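Local coordinates for protein probable adenylyl-sulfate kinase (Aeropyrum pernix, PDB 2YVU) that catalyses the ATP-dependent phosphorylation of adenosine 5'-phosphosulfate to 3'-phosphoadenylyl sulfate, the activated form of sulfate, at residues W17-P22 with F92-K97. Numbering follows the deposited sequence.
Sequences WLTGLP and FVSPYK
Trp17 and Ser94 meet where the strand leading into the P-loop of this P-loop NTPase fold runs beside the loop after the neighbouring parallel strand 87-91. From CB, Trp17 leaves with CG anti to the backbone N (chi1 -168°), which swings the indole across to segment 92-97. Its NE1 donates a hydrogen bond to Ser94 OG at 3.2 Å, with an N-H...O angle of 156° and the oxygen almost in the indole plane. CE2 and CZ2 both lie 3.9 Å from Ser94 OG, CZ2 is also 4.0 Å from Phe92 CB, and CH2 reaches Phe92 CD1 at 3.8 Å. The two six-membered rings are nearly parallel, at 22°, yet slid so far apart that they barely overlap; Ile74 of helix 64-82 touches both. A leucine in place of Trp17 has no N-H for Ser94 OG and would probably leave the hydroxyl freer to turn, with a gap beside the Phe92 ring. Ser94 probably forms the phosphoserine intermediate, as in related APS kinases, and Gly20 begins the likely ATP-binding loop. One water joins the segments, accepting from Gly20 N at 3.3 Å and Ser94 N at 2.9 Å and donating to Phe92 O at 3.2 Å.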
loop_
_atom_site.group_PDB
_atom_site.type_symbol
_atom_site.label_atom_id
_atom_site.label_comp_id
_atom_site.label_asym_id
_atom_site.label_seq_id
_atom_site.Cartn_x
_atom_site.Cartn_y
_atom_site.Cartn_z
ATOM N N TRP A 17 10.462 -4.726 10.591
ATOM C CA TRP A 17 9.945 -5.985 10.067
ATOM C C TRP A 17 10.018 -7.138 11.061
ATOM O O TRP A 17 11.098 -7.717 11.282
ATOM C CB TRP A 17 10.707 -6.349 8.794
ATOM C CG TRP A 17 10.083 -7.466 8.014
ATOM C CD1 TRP A 17 10.278 -8.814 8.197
ATOM C CD2 TRP A 17 9.077 -7.340 7.006
ATOM N NE1 TRP A 17 9.444 -9.533 7.364
ATOM C CE2 TRP A 17 8.690 -8.654 6.631
ATOM C CE3 TRP A 17 8.456 -6.245 6.381
ATOM C CZ2 TRP A 17 7.705 -8.896 5.678
ATOM C CZ3 TRP A 17 7.483 -6.491 5.434
ATOM C CH2 TRP A 17 7.112 -7.809 5.090
ATOM N N LEU A 18 8.882 -7.496 11.670
ATOM C CA LEU A 18 8.939 -8.587 12.633
ATOM C C LEU A 18 8.822 -9.924 11.909
ATOM O O LEU A 18 7.874 -10.154 11.159
ATOM C CB LEU A 18 7.823 -8.447 13.661
ATOM C CG LEU A 18 7.705 -7.082 14.360
ATOM C CD1 LEU A 18 6.343 -6.973 15.023
ATOM C CD2 LEU A 18 8.804 -6.906 15.378
ATOM N N THR A 19 9.782 -10.813 12.126
ATOM C CA THR A 19 9.713 -12.113 11.485
ATOM C C THR A 19 9.797 -13.194 12.565
ATOM O O THR A 19 10.568 -13.087 13.531
ATOM C CB THR A 19 10.851 -12.296 10.430
ATOM O OG1 THR A 19 10.805 -13.621 9.893
ATOM C CG2 THR A 19 12.214 -12.070 11.061
ATOM N N GLY A 20 8.977 -14.227 12.401
ATOM C CA GLY A 20 8.942 -15.305 13.356
ATOM C C GLY A 20 7.788 -16.235 13.035
ATOM O O GLY A 20 6.991 -15.949 12.147
ATOM N N LEU A 21 7.706 -17.343 13.759
ATOM C CA LEU A 21 6.667 -18.332 13.541
ATOM C C LEU A 21 5.298 -17.838 13.951
ATOM O O LEU A 21 5.173 -16.977 14.825
ATOM C CB LEU A 21 6.981 -19.614 14.339
ATOM C CG LEU A 21 8.159 -20.497 13.910
ATOM C CD1 LEU A 21 8.403 -21.576 14.967
ATOM C CD2 LEU A 21 7.876 -21.122 12.555
ATOM N N PRO A 22 4.243 -18.364 13.303
ATOM C CA PRO A 22 2.893 -17.939 13.676
ATOM C C PRO A 22 2.785 -18.352 15.141
ATOM O O PRO A 22 3.258 -19.427 15.505
ATOM C CB PRO A 22 2.000 -18.805 12.788
ATOM C CG PRO A 22 2.832 -19.028 11.576
ATOM C CD PRO A 22 4.217 -19.258 12.129
ATOM N N PHE A 92 4.466 -10.112 9.415
ATOM C CA PHE A 92 3.974 -11.021 8.402
ATOM C C PHE A 92 4.554 -12.414 8.472
ATOM O O PHE A 92 5.523 -12.661 9.180
ATOM C CB PHE A 92 4.258 -10.452 7.011
ATOM C CG PHE A 92 3.407 -9.285 6.660
ATOM C CD1 PHE A 92 3.839 -7.993 6.923
ATOM C CD2 PHE A 92 2.139 -9.481 6.113
ATOM C CE1 PHE A 92 3.022 -6.897 6.644
ATOM C CE2 PHE A 92 1.310 -8.391 5.831
ATOM C CZ PHE A 92 1.753 -7.094 6.094
ATOM N N VAL A 93 3.931 -13.321 7.724
ATOM C CA VAL A 93 4.407 -14.689 7.631
ATOM C C VAL A 93 5.388 -14.639 6.451
ATOM O O VAL A 93 4.986 -14.536 5.283
ATOM C CB VAL A 93 3.243 -15.672 7.351
ATOM C CG1 VAL A 93 2.467 -15.227 6.140
ATOM C CG2 VAL A 93 3.778 -17.081 7.148
ATOM N N SER A 94 6.676 -14.657 6.777
ATOM C CA SER A 94 7.734 -14.595 5.775
ATOM C C SER A 94 8.884 -15.487 6.261
ATOM O O SER A 94 9.956 -15.007 6.618
ATOM C CB SER A 94 8.177 -13.136 5.635
ATOM O OG SER A 94 8.423 -12.536 6.908
ATOM N N PRO A 95 8.667 -16.811 6.268
ATOM C CA PRO A 95 9.667 -17.778 6.725
ATOM C C PRO A 95 10.967 -17.883 5.943
ATOM O O PRO A 95 11.982 -18.289 6.503
ATOM C CB PRO A 95 8.889 -19.097 6.733
ATOM C CG PRO A 95 7.975 -18.937 5.586
ATOM C CD PRO A 95 7.477 -17.506 5.744
ATOM N N TYR A 96 10.947 -17.486 4.676
ATOM C CA TYR A 96 12.129 -17.593 3.818
ATOM C C TYR A 96 13.052 -16.371 3.792
ATOM O O TYR A 96 12.617 -15.248 3.531
ATOM C CB TYR A 96 11.677 -17.933 2.392
ATOM C CG TYR A 96 10.963 -19.265 2.289
ATOM C CD1 TYR A 96 11.676 -20.461 2.318
ATOM C CD2 TYR A 96 9.572 -19.331 2.183
ATOM C CE1 TYR A 96 11.029 -21.698 2.241
ATOM C CE2 TYR A 96 8.914 -20.563 2.108
ATOM C CZ TYR A 96 9.653 -21.743 2.138
ATOM O OH TYR A 96 9.017 -22.966 2.065
ATOM N N LYS A 97 14.328 -16.603 4.072
ATOM C CA LYS A 97 15.328 -15.547 4.073
ATOM C C LYS A 97 15.338 -14.762 2.770
ATOM O O LYS A 97 15.342 -13.538 2.780
ATOM C CB LYS A 97 16.726 -16.142 4.314
ATOM C CG LYS A 97 16.942 -16.644 5.733
ATOM C CD LYS A 97 18.330 -17.211 5.931
ATOM C CE LYS A 97 18.570 -18.406 5.021
ATOM N NZ LYS A 97 19.941 -18.937 5.197
HETATM O O HOH W 1 8.104 -14.632 9.296
#